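Local coordinates for peptidoglycan synthetase penicillin-binding protein 3 (Bifidobacterium adolescentis, PDB 4YE5), which probably binds penicillin and, as a membrane-anchored member of the transpeptidase family, is thought to cross-link the peptides of cell-wall peptidoglycan, at residues G153-G157 with Q224-E228; S158-G162 with A171-Q175; W242-M246 with A257-S261. All coordinates share one frame; numbering follows the deposited sequence.

Contact 1: residues G153-G157 with Q224-E228; sequences GTLMG and QWYTE
Leu-155 and Trp-225 bring their CA atoms to 6.5 Å where an irregular loop, residues 153-157, runs past the flank of helix 221-238. This loop of the dimerisation-type region, ending in Met-156 (selenomethionine here), the N-cap of helix 157-160, docks on the helix packed on the transpeptidase sheet. Glu-228 makes the grip. Its CG stands anti to the carbonyl carbon (chi1 -71°), chi2 is 179°, and the extended chain, of a length glutamate supplies, carries the carboxylate across to the loop backbone. OE2 turns its syn lone pair to the N-H of Met-156, with OE2 and that N 2.8 Å apart, while OE1 adds a weak, longer bond to the same N-H. The carboxylate therefore embraces one backbone amide unevenly. One helical turn earlier, Gln-224 holds it in place: NE2 donates to Glu-228 OE2 over 2.9 Å along an almost straight path (174°). This donor arrives on the anti side and above the carboxylate plane, although the oxygen lies in the amide plane of Gln-224. OE2 thus accepts two N-H groups, which would tend to steady its negative charge. Glutamine suits the place because its other end, OE1, accepts from the N of Leu-258 in strand 255-260, fixing which way round the amide lies. That amide also makes a flat wall for Met-156, whose CB is 3.6 Å from Gln-224 NE2. Beside these polar bonds, Leu-155 fits a branched apolar side chain to the helix surface. Its methyl CD1 settles 3.7 Å from Gln-224 CG and 3.6 Å from Glu-228 OE1, then presses on the helix backbone itself, 3.5 Å from the CA of Trp-225.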
loop_
_atom_site.group_PDB
_atom_site.type_symbol
_atom_site.label_atom_id
_atom_site.label_comp_id
_atom_site.label_asym_id
_atom_site.label_seq_id
_atom_site.Cartn_x
_atom_site.Cartn_y
_atom_site.Cartn_z
ATOM N N GLY A 153 3.118 2.569 -15.409
ATOM C CA GLY A 153 4.560 2.799 -15.313
ATOM C C GLY A 153 5.077 3.076 -13.900
ATOM O O GLY A 153 5.071 2.199 -13.032
ATOM N N THR A 154 5.511 4.310 -13.667
ATOM C CA THR A 154 6.052 4.713 -12.367
ATOM C C THR A 154 5.019 5.016 -11.289
ATOM O O THR A 154 5.382 5.150 -10.106
ATOM C CB THR A 154 6.945 5.976 -12.500
ATOM O OG1 THR A 154 6.162 7.043 -13.043
ATOM C CG2 THR A 154 8.139 5.692 -13.422
ATOM N N LEU A 155 3.750 5.170 -11.679
ATOM C CA LEU A 155 2.710 5.501 -10.693
ATOM C C LEU A 155 2.716 4.500 -9.539
ATOM O O LEU A 155 2.651 3.301 -9.766
ATOM C CB LEU A 155 1.318 5.546 -11.338
ATOM C CG LEU A 155 0.183 5.889 -10.356
ATOM C CD1 LEU A 155 0.189 7.376 -10.006
ATOM C CD2 LEU A 155 -1.164 5.480 -10.938
HETATM N N MSE A 156 2.816 4.999 -8.306
HETATM C CA MSE A 156 2.878 4.158 -7.104
HETATM C C MSE A 156 3.733 2.869 -7.279
HETATM O O MSE A 156 3.368 1.795 -6.800
HETATM C CB MSE A 156 1.450 3.835 -6.597
HETATM C CG MSE A 156 0.591 2.934 -7.538
HETATM SE SE MSE A 156 -1.219 2.555 -6.821
HETATM C CE MSE A 156 -2.211 3.365 -8.268
ATOM N N GLY A 157 4.875 2.997 -7.951
ATOM C CA GLY A 157 5.658 1.837 -8.372
ATOM C C GLY A 157 6.108 0.942 -7.231
ATOM O O GLY A 157 5.985 -0.278 -7.306
ATOM N N GLN A 224 -3.731 9.657 -6.585
ATOM C CA GLN A 224 -2.360 9.184 -6.407
ATOM C C GLN A 224 -1.427 9.910 -7.375
ATOM O O GLN A 224 -0.352 10.374 -7.001
ATOM C CB GLN A 224 -2.277 7.663 -6.655
ATOM C CG GLN A 224 -0.852 7.094 -6.439
ATOM C CD GLN A 224 -0.482 6.931 -4.960
ATOM O OE1 GLN A 224 -1.343 6.804 -4.098
ATOM N NE2 GLN A 224 0.810 6.876 -4.683
ATOM N N TRP A 225 -1.845 10.015 -8.625
ATOM C CA TRP A 225 -1.024 10.686 -9.633
ATOM C C TRP A 225 -0.798 12.142 -9.264
ATOM O O TRP A 225 0.332 12.627 -9.338
ATOM C CB TRP A 225 -1.638 10.607 -11.038
ATOM C CG TRP A 225 -0.730 11.202 -12.092
ATOM C CD1 TRP A 225 0.213 10.536 -12.837
ATOM C CD2 TRP A 225 -0.666 12.578 -12.507
ATOM N NE1 TRP A 225 0.848 11.412 -13.684
ATOM C CE2 TRP A 225 0.335 12.670 -13.496
ATOM C CE3 TRP A 225 -1.350 13.741 -12.128
ATOM C CZ2 TRP A 225 0.668 13.879 -14.112
ATOM C CZ3 TRP A 225 -1.015 14.943 -12.743
ATOM C CH2 TRP A 225 -0.017 15.000 -13.721
ATOM N N TYR A 226 -1.859 12.845 -8.868
ATOM C CA TYR A 226 -1.687 14.270 -8.534
ATOM C C TYR A 226 -0.811 14.459 -7.291
ATOM O O TYR A 226 -0.014 15.400 -7.192
ATOM C CB TYR A 226 -3.029 14.985 -8.372
ATOM C CG TYR A 226 -2.888 16.497 -8.389
ATOM C CD1 TYR A 226 -2.780 17.199 -9.593
ATOM C CD2 TYR A 226 -2.855 17.209 -7.217
ATOM C CE1 TYR A 226 -2.634 18.587 -9.604
ATOM C CE2 TYR A 226 -2.688 18.594 -7.210
ATOM C CZ TYR A 226 -2.592 19.279 -8.403
ATOM O OH TYR A 226 -2.449 20.656 -8.383
ATOM N N THR A 227 -0.960 13.559 -6.323
ATOM C CA THR A 227 -0.175 13.676 -5.107
ATOM C C THR A 227 1.317 13.460 -5.416
ATOM O O THR A 227 2.174 14.190 -4.908
ATOM C CB THR A 227 -0.662 12.674 -4.045
ATOM O OG1 THR A 227 -2.041 12.950 -3.747
ATOM C CG2 THR A 227 0.163 12.815 -2.777
ATOM N N GLU A 228 1.616 12.476 -6.264
ATOM C CA GLU A 228 3.003 12.245 -6.680
ATOM C C GLU A 228 3.544 13.439 -7.467
ATOM O O GLU A 228 4.702 13.829 -7.303
ATOM C CB GLU A 228 3.134 10.940 -7.483
ATOM C CG GLU A 228 2.963 9.708 -6.590
ATOM C CD GLU A 228 3.060 8.378 -7.344
ATOM O OE1 GLU A 228 3.341 8.395 -8.551
ATOM O OE2 GLU A 228 2.887 7.323 -6.695
#

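Contact 2: residues S158-G162 with A171-Q175; sequences SLLGG and AGIEQ
A short beta hairpin, strands 162-163 and 169-171, joins two short helices, and at its open end the last carbonyls of helix 157-160 meet the first amides of helix 172-176. The O of Leu-159 accepts from the N of Ile-173 at 2.9 Å, and the O of Leu-160 accepts from the N of Glu-174 at 3.2 Å, the latter nearly along the C=O axis. Final-turn carbonyls and first-turn N-H groups both lack partners within their own helices, so each end supplies what the other needs. Glycines make the close approach possible. Gly-161, with positive phi (88°), turns the chain out of helix 157-160, and its CA lies only 4.0 Å from the CA of Gly-172, the directions a side chain would take at both being filled by backbone of the other segment. The CA of Gly-161 also points a hydrogen at the O of Ala-171, a nearly straight CH...O contact of 3.5 Å. Beyond it, Gly-162 and Ala-171 form an antiparallel hydrogen-bonded pair. Ile-173 covers one side of the junction: its CG1 lies 3.3 Å from the O of Leu-159, and the two side chains cross obliquely, with Ile-173 CD1 4.0 Å from Leu-159 CG, while the isoleucine also leans on Ile-35 of strand 35-36. Chi1 of Glu-174 (-65°) lays CG 3.3 Å from the O of Leu-160; the bend at chi2 (-83°) then turns the carboxylate away from the helix junction. There OE2 is hydrogen-bonded to Tyr-150 OH and salt-bridged to Arg-148, and OE1 is salt-bridged to Arg-32, partners that probably offset the charge of this buried carboxylate. Within the dimerisation-type region, then, a positive-phi glycine, a common helix terminator, ends one helix as its last carbonyls meet another helix's first turn.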
loop_
_atom_site.group_PDB
_atom_site.type_symbol
_atom_site.label_atom_id
_atom_site.label_comp_id
_atom_site.label_asym_id
_atom_site.label_seq_id
_atom_site.Cartn_x
_atom_site.Cartn_y
_atom_site.Cartn_z
ATOM N N SER A 158 6.606 1.535 -6.154
ATOM C CA SER A 158 7.143 0.720 -5.070
ATOM C C SER A 158 6.026 0.238 -4.165
ATOM O O SER A 158 6.186 -0.762 -3.428
ATOM C CB SER A 158 8.182 1.502 -4.256
ATOM O OG SER A 158 7.583 2.672 -3.710
ATOM N N LEU A 159 4.885 0.923 -4.210
ATOM C CA LEU A 159 3.709 0.436 -3.479
ATOM C C LEU A 159 3.125 -0.819 -4.148
ATOM O O LEU A 159 2.667 -1.731 -3.474
ATOM C CB LEU A 159 2.621 1.522 -3.388
ATOM C CG LEU A 159 1.373 1.181 -2.572
ATOM C CD1 LEU A 159 1.726 0.826 -1.137
ATOM C CD2 LEU A 159 0.365 2.328 -2.612
ATOM N N LEU A 160 3.082 -0.824 -5.474
ATOM C CA LEU A 160 2.640 -2.004 -6.216
ATOM C C LEU A 160 3.655 -3.127 -6.027
ATOM O O LEU A 160 3.291 -4.268 -5.799
ATOM C CB LEU A 160 2.497 -1.676 -7.708
ATOM C CG LEU A 160 1.212 -0.888 -8.011
ATOM C CD1 LEU A 160 1.161 -0.434 -9.461
ATOM C CD2 LEU A 160 -0.003 -1.739 -7.676
ATOM N N GLY A 161 4.939 -2.784 -6.099
ATOM C CA GLY A 161 5.998 -3.748 -5.884
ATOM C C GLY A 161 6.380 -4.452 -7.176
ATOM O O GLY A 161 6.720 -3.792 -8.174
ATOM N N GLY A 162 6.307 -5.785 -7.169
ATOM C CA GLY A 162 6.687 -6.567 -8.340
ATOM C C GLY A 162 6.652 -8.065 -8.070
ATOM O O GLY A 162 6.463 -8.496 -6.923
ATOM N N ALA A 171 7.363 -7.971 -3.465
ATOM C CA ALA A 171 7.364 -6.650 -2.829
ATOM C C ALA A 171 5.986 -6.043 -2.961
ATOM O O ALA A 171 5.218 -6.463 -3.822
ATOM C CB ALA A 171 8.407 -5.727 -3.478
ATOM N N GLY A 172 5.689 -5.052 -2.113
ATOM C CA GLY A 172 4.493 -4.242 -2.248
ATOM C C GLY A 172 3.207 -5.037 -2.186
ATOM O O GLY A 172 3.127 -6.067 -1.528
ATOM N N ILE A 173 2.182 -4.522 -2.851
ATOM C CA ILE A 173 0.874 -5.162 -2.874
ATOM C C ILE A 173 0.919 -6.577 -3.508
ATOM O O ILE A 173 0.199 -7.484 -3.078
ATOM C CB ILE A 173 -0.116 -4.242 -3.607
ATOM C CG1 ILE A 173 -0.334 -2.978 -2.748
ATOM C CG2 ILE A 173 -1.448 -4.956 -3.842
ATOM C CD1 ILE A 173 -1.047 -1.906 -3.456
ATOM N N GLU A 174 1.802 -6.766 -4.484
ATOM C CA GLU A 174 1.971 -8.093 -5.120
ATOM C C GLU A 174 2.285 -9.145 -4.069
ATOM O O GLU A 174 1.782 -10.262 -4.111
ATOM C CB GLU A 174 3.101 -8.055 -6.167
ATOM C CG GLU A 174 2.819 -7.154 -7.368
ATOM C CD GLU A 174 1.969 -7.831 -8.444
ATOM O OE1 GLU A 174 1.315 -8.863 -8.159
ATOM O OE2 GLU A 174 1.957 -7.330 -9.590
ATOM N N GLN A 175 3.112 -8.769 -3.100
ATOM C CA GLN A 175 3.499 -9.692 -2.052
ATOM C C GLN A 175 2.385 -9.828 -1.022
ATOM O O GLN A 175 2.004 -10.931 -0.642
ATOM C CB GLN A 175 4.778 -9.200 -1.369
ATOM C CG GLN A 175 5.112 -9.944 -0.068
ATOM C CD GLN A 175 6.402 -9.439 0.559
ATOM O OE1 GLN A 175 7.190 -8.757 -0.093
ATOM N NE2 GLN A 175 6.611 -9.755 1.833
#

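Contact 3: residues W242-M246 with A257-S261; sequences WGIAM and ALADS
Met-246, a selenomethionine, runs straight out from its strand beside Leu-258, with CG anti to the backbone N (chi1 178°) and the later torsions extended. Its CB stands 4.0 Å from CD1 of Leu-258. The next atom, CG, stays beside that methyl and passes 3.6 Å from the O of Ala-257. SE lies 4.1 Å from Leu-258 CD1, but the terminal CE has run past it, to 4.8 Å. The side chain packs on Met-409 and Thr-412 of helix 408-419; a long apolar residue suits this reach. The two strands, 242-249 and 255-260, form an antiparallel beta hairpin at the edge of the five-stranded sheet of the transpeptidase domain, a fold shared with serine beta-lactamases. Ala-245 and Ala-259 form a hydrogen-bonded pair: the N of Ala-245 reaches the O of Ala-259 at 2.9 Å, and the N of Ala-259 reaches the O of Ala-245 at 2.8 Å. Their small methyls lie on the face covered by helix 221-238, against Thr-227. On the Met-246 face, Ile-244 CG2 touches Asp-260 CB at 4.0 Å; the carboxylate turns off from strand 242-249, and its OD1 accepts from the N of Asp-262. Where strand 255-260 ends, Ser-261 continues the pairing with its side chain. The N of Gly-243 donates to Ser-261 OG at 2.9 Å (159°), a hydroxyl standing in for a strand carbonyl, while the N of Ser-261 donates to the O of Gly-243. Trp-242 lays its CB beside that OG, and its ring turns toward Arg-277 in a cation-pi contact.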
loop_
_atom_site.group_PDB
_atom_site.type_symbol
_atom_site.label_atom_id
_atom_site.label_comp_id
_atom_site.label_asym_id
_atom_site.label_seq_id
_atom_site.Cartn_x
_atom_site.Cartn_y
_atom_site.Cartn_z
ATOM N N TRP A 242 13.591 14.264 0.619
ATOM C CA TRP A 242 12.493 13.397 0.193
ATOM C C TRP A 242 11.207 13.965 0.739
ATOM O O TRP A 242 11.241 14.827 1.621
ATOM C CB TRP A 242 12.661 11.911 0.619
ATOM C CG TRP A 242 12.954 11.610 2.107
ATOM C CD1 TRP A 242 14.138 11.122 2.613
ATOM C CD2 TRP A 242 12.052 11.712 3.237
ATOM N NE1 TRP A 242 14.028 10.945 3.975
ATOM C CE2 TRP A 242 12.767 11.281 4.378
ATOM C CE3 TRP A 242 10.726 12.124 3.393
ATOM C CZ2 TRP A 242 12.198 11.270 5.659
ATOM C CZ3 TRP A 242 10.155 12.103 4.675
ATOM C CH2 TRP A 242 10.905 11.690 5.791
ATOM N N GLY A 243 10.083 13.513 0.191
ATOM C CA GLY A 243 8.785 13.930 0.690
ATOM C C GLY A 243 7.844 12.743 0.598
ATOM O O GLY A 243 7.984 11.911 -0.308
ATOM N N ILE A 244 6.918 12.642 1.546
ATOM C CA ILE A 244 5.878 11.608 1.480
ATOM C C ILE A 244 4.544 12.270 1.803
ATOM O O ILE A 244 4.508 13.296 2.473
ATOM C CB ILE A 244 6.161 10.432 2.457
ATOM C CG1 ILE A 244 5.980 10.853 3.900
ATOM C CG2 ILE A 244 7.579 9.838 2.260
ATOM C CD1 ILE A 244 6.660 9.896 4.926
ATOM N N ALA A 245 3.446 11.704 1.313
ATOM C CA ALA A 245 2.132 12.310 1.500
ATOM C C ALA A 245 1.102 11.217 1.518
ATOM O O ALA A 245 1.271 10.179 0.857
ATOM C CB ALA A 245 1.808 13.272 0.354
HETATM N N MSE A 246 0.021 11.457 2.244
HETATM C CA MSE A 246 -1.056 10.481 2.354
HETATM C C MSE A 246 -2.386 11.195 2.364
HETATM O O MSE A 246 -2.505 12.269 2.962
HETATM C CB MSE A 246 -0.904 9.696 3.665
HETATM C CG MSE A 246 -1.987 8.690 3.889
HETATM SE SE MSE A 246 -1.521 7.727 5.496
HETATM C CE MSE A 246 -2.860 6.385 5.406
ATOM N N ALA A 257 -4.657 7.839 -1.361
ATOM C CA ALA A 257 -3.311 8.000 -1.911
ATOM C C ALA A 257 -2.282 7.792 -0.820
ATOM O O ALA A 257 -2.498 8.184 0.329
ATOM C CB ALA A 257 -3.117 9.401 -2.563
ATOM N N LEU A 258 -1.151 7.195 -1.195
ATOM C CA LEU A 258 -0.034 6.998 -0.279
ATOM C C LEU A 258 1.210 7.088 -1.129
ATOM O O LEU A 258 1.519 6.160 -1.891
ATOM C CB LEU A 258 -0.123 5.626 0.399
ATOM C CG LEU A 258 0.946 5.253 1.437
ATOM C CD1 LEU A 258 0.986 6.324 2.560
ATOM C CD2 LEU A 258 0.659 3.866 2.042
ATOM N N ALA A 259 1.915 8.205 -1.018
ATOM C CA ALA A 259 2.859 8.596 -2.067
ATOM C C ALA A 259 4.200 9.030 -1.513
ATOM O O ALA A 259 4.285 9.510 -0.376
ATOM C CB ALA A 259 2.251 9.740 -2.890
ATOM N N ASP A 260 5.254 8.846 -2.309
ATOM C CA ASP A 260 6.562 9.366 -1.945
ATOM C C ASP A 260 7.187 10.054 -3.163
ATOM O O ASP A 260 6.672 9.944 -4.279
ATOM C CB ASP A 260 7.478 8.274 -1.381
ATOM C CG ASP A 260 7.739 7.142 -2.375
ATOM O OD1 ASP A 260 8.158 7.411 -3.525
ATOM O OD2 ASP A 260 7.493 5.975 -2.007
ATOM N N SER A 261 8.259 10.799 -2.930
ATOM C CA SER A 261 8.917 11.570 -3.986
ATOM C C SER A 261 9.894 10.736 -4.810
ATOM O O SER A 261 10.521 11.253 -5.730
ATOM C CB SER A 261 9.706 12.732 -3.357
ATOM O OG SER A 261 10.564 12.196 -2.364
#

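In the fold
Following the chain from the N terminus, residues 153-157 come first and meet helix 221-238 only after 66 intervening residues, so contact 1 closes the longest loop. Contact 2 opens directly afterwards, at 158-162, and closes at 171-175, wholly within that loop. Contact 3 follows in series: its hairpin begins just after helix 221-238, and no loops cross. Contact 2 folds the dimerisation-type region upon itself and contact 3 builds the edge of the transpeptidase sheet, while contact 1 ties a loop of the former region to the helix packed on that sheet. Gln-224 is shared between contacts 1 and 3, and Leu-155 O packs on Leu-160 CD1 between contacts 1 and 2.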